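Designed CISK-PX domain (Synthetic construct, PDB 4OXW) probably binds phosphoinositide lipids of membranes, as PX domains do, its sequence having been computationally designed on the CISK-PX fold. Local coordinates at residues 11-16 / 29-34. Sequence-based numbering, arbitrary orientation.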
loop_
_atom_site.group_PDB
_atom_site.type_symbol
_atom_site.label_atom_id
_atom_site.label_comp_id
_atom_site.label_asym_id
_atom_site.label_seq_id
_atom_site.Cartn_x
_atom_site.Cartn_y
_atom_site.Cartn_z
ATOM N N SER A 11 -6.510 4.231 5.038
ATOM C CA SER A 11 -6.744 2.921 5.649
ATOM C C SER A 11 -6.861 1.885 4.538
ATOM O O SER A 11 -6.955 2.242 3.368
ATOM C CB SER A 11 -8.037 2.897 6.493
ATOM O OG SER A 11 -9.191 3.171 5.705
ATOM N N ILE A 12 -6.728 0.609 4.902
ATOM C CA ILE A 12 -6.851 -0.494 3.971
ATOM C C ILE A 12 -7.844 -1.510 4.531
ATOM O O ILE A 12 -7.474 -2.444 5.280
ATOM C CB ILE A 12 -5.480 -1.178 3.672
ATOM C CG1 ILE A 12 -4.462 -0.135 3.239
ATOM C CG2 ILE A 12 -5.668 -2.227 2.577
ATOM C CD1 ILE A 12 -3.094 -0.720 2.921
ATOM N N PRO A 13 -9.135 -1.298 4.214
ATOM C CA PRO A 13 -10.188 -2.132 4.808
ATOM C C PRO A 13 -10.165 -3.571 4.318
ATOM O O PRO A 13 -10.488 -4.498 5.081
ATOM C CB PRO A 13 -11.473 -1.416 4.368
ATOM C CG PRO A 13 -11.083 -0.549 3.216
ATOM C CD PRO A 13 -9.684 -0.119 3.537
ATOM N N ASP A 14 -9.769 -3.770 3.065
ATOM C CA ASP A 14 -9.834 -5.091 2.454
ATOM C C ASP A 14 -8.778 -5.315 1.416
ATOM O O ASP A 14 -8.237 -4.348 0.854
ATOM C CB ASP A 14 -11.146 -5.266 1.704
ATOM C CG ASP A 14 -12.337 -4.922 2.525
ATOM O OD1 ASP A 14 -12.707 -5.749 3.387
ATOM O OD2 ASP A 14 -12.899 -3.835 2.286
ATOM N N PHE A 15 -8.525 -6.595 1.142
ATOM C CA PHE A 15 -7.853 -7.037 -0.070
ATOM C C PHE A 15 -8.874 -7.750 -0.979
ATOM O O PHE A 15 -9.972 -8.165 -0.534
ATOM C CB PHE A 15 -6.658 -7.923 0.256
ATOM C CG PHE A 15 -6.997 -9.207 0.889
ATOM C CD1 PHE A 15 -7.529 -10.231 0.150
ATOM C CD2 PHE A 15 -6.810 -9.397 2.242
ATOM C CE1 PHE A 15 -7.868 -11.439 0.761
ATOM C CE2 PHE A 15 -7.115 -10.592 2.841
ATOM C CZ PHE A 15 -7.668 -11.608 2.107
ATOM N N GLU A 16 -8.540 -7.842 -2.254
ATOM C CA GLU A 16 -9.426 -8.429 -3.249
ATOM C C GLU A 16 -8.566 -9.204 -4.228
ATOM O O GLU A 16 -7.451 -8.793 -4.557
ATOM C CB GLU A 16 -10.163 -7.330 -4.006
ATOM C CG GLU A 16 -11.138 -6.573 -3.121
ATOM C CD GLU A 16 -11.831 -5.423 -3.805
ATOM O OE1 GLU A 16 -11.702 -5.296 -5.045
ATOM O OE2 GLU A 16 -12.507 -4.652 -3.082
ATOM N N LYS A 29 -7.261 -2.477 -1.217
ATOM C CA LYS A 29 -8.087 -1.298 -1.392
ATOM C C LYS A 29 -7.687 -0.243 -0.361
ATOM O O LYS A 29 -7.890 -0.433 0.835
ATOM C CB LYS A 29 -9.560 -1.689 -1.215
ATOM C CG LYS A 29 -10.482 -0.507 -1.297
ATOM C CD LYS A 29 -11.933 -0.898 -1.093
ATOM C CE LYS A 29 -12.826 0.305 -1.398
ATOM N NZ LYS A 29 -14.273 0.008 -1.124
ATOM N N ILE A 30 -7.074 0.848 -0.819
ATOM C CA ILE A 30 -6.693 1.945 0.066
ATOM C C ILE A 30 -7.809 3.026 0.019
ATOM O O ILE A 30 -8.093 3.589 -1.052
ATOM C CB ILE A 30 -5.367 2.585 -0.322
ATOM C CG1 ILE A 30 -4.279 1.511 -0.591
ATOM C CG2 ILE A 30 -4.938 3.605 0.745
ATOM C CD1 ILE A 30 -2.993 2.081 -1.142
ATOM N N LYS A 31 -8.424 3.274 1.162
ATOM C CA LYS A 31 -9.427 4.351 1.323
ATOM C C LYS A 31 -8.682 5.610 1.769
ATOM O O LYS A 31 -7.868 5.569 2.698
ATOM C CB LYS A 31 -10.502 3.957 2.358
ATOM C CG LYS A 31 -11.501 2.937 1.817
ATOM C CD LYS A 31 -12.589 2.563 2.822
ATOM C CE LYS A 31 -13.103 3.740 3.648
ATOM N NZ LYS A 31 -14.221 3.302 4.547
ATOM N N VAL A 32 -8.906 6.713 1.050
ATOM C CA VAL A 32 -8.155 7.940 1.241
ATOM C C VAL A 32 -9.191 9.026 1.545
ATOM O O VAL A 32 -10.185 9.119 0.860
ATOM C CB VAL A 32 -7.348 8.318 0.005
ATOM C CG1 VAL A 32 -6.525 9.584 0.256
ATOM C CG2 VAL A 32 -6.451 7.176 -0.443
ATOM N N LYS A 33 -8.991 9.755 2.644
ATOM C CA LYS A 33 -9.866 10.884 3.025
ATOM C C LYS A 33 -9.054 12.155 3.178
ATOM O O LYS A 33 -7.932 12.157 3.703
ATOM C CB LYS A 33 -10.556 10.543 4.338
ATOM C CG LYS A 33 -11.521 9.407 4.175
ATOM C CD LYS A 33 -11.792 8.686 5.475
ATOM C CE LYS A 33 -12.796 9.427 6.340
ATOM N NZ LYS A 33 -13.496 8.468 7.246
ATOM N N THR A 34 -9.572 13.263 2.674
ATOM C CA THR A 34 -8.904 14.511 2.932
ATOM C C THR A 34 -10.001 15.547 2.911
ATOM O O THR A 34 -10.871 15.502 2.054
ATOM C CB THR A 34 -7.786 14.833 1.937
ATOM O OG1 THR A 34 -7.135 16.041 2.346
ATOM C CG2 THR A 34 -8.297 15.008 0.551
HETATM O O HOH W 1 -9.558 5.970 5.452
HETATM O O HOH W 2 -14.402 -1.478 1.657
#
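Ser11 and Lys31 form an antiparallel hydrogen-bonded pair, Ser11 N to Lys31 O 3.0 Å and Lys31 N to Ser11 O 2.8 Å, in the beta hairpin that opens the three-stranded sheet of the PX fold. Strand 11-16 bends at Ile12-Pro13 and is joined again by Lys29 N to Asp14 O at 3.0 Å; the segments run 137° apart, antiparallel but strongly twisted. Pro13 turns its ring to Lys29, with CD 3.3 Å from Lys29 O. Lys31 bends at CG-CD (chi3 39°), and its CD packs tightly on Pro13 CG at 3.5 Å. On the other face Ile12 and Ile30 lie side by side, CG1 to CG1 4.2 Å apart; Ile30 continues onto Phe110 and Leu111 of helix 105-112. Ile12 CG2, set anti to the backbone N, rests 3.3 Å from Lys29 O, a buried carbonyl with no hydrogen-bond partner. An alanine in place of Ile12 would probably leave Ile30 CG1 without its neighbour and uncover Lys29 O. Helix 78-96 grips the bent strand through Glu89 at Ile12 N and Lys85 at Pro13 O. The fully extended Lys29 reaches Asp14 through a water, which accepts from NZ and donates to Asp14 OD2 at 2.9 Å.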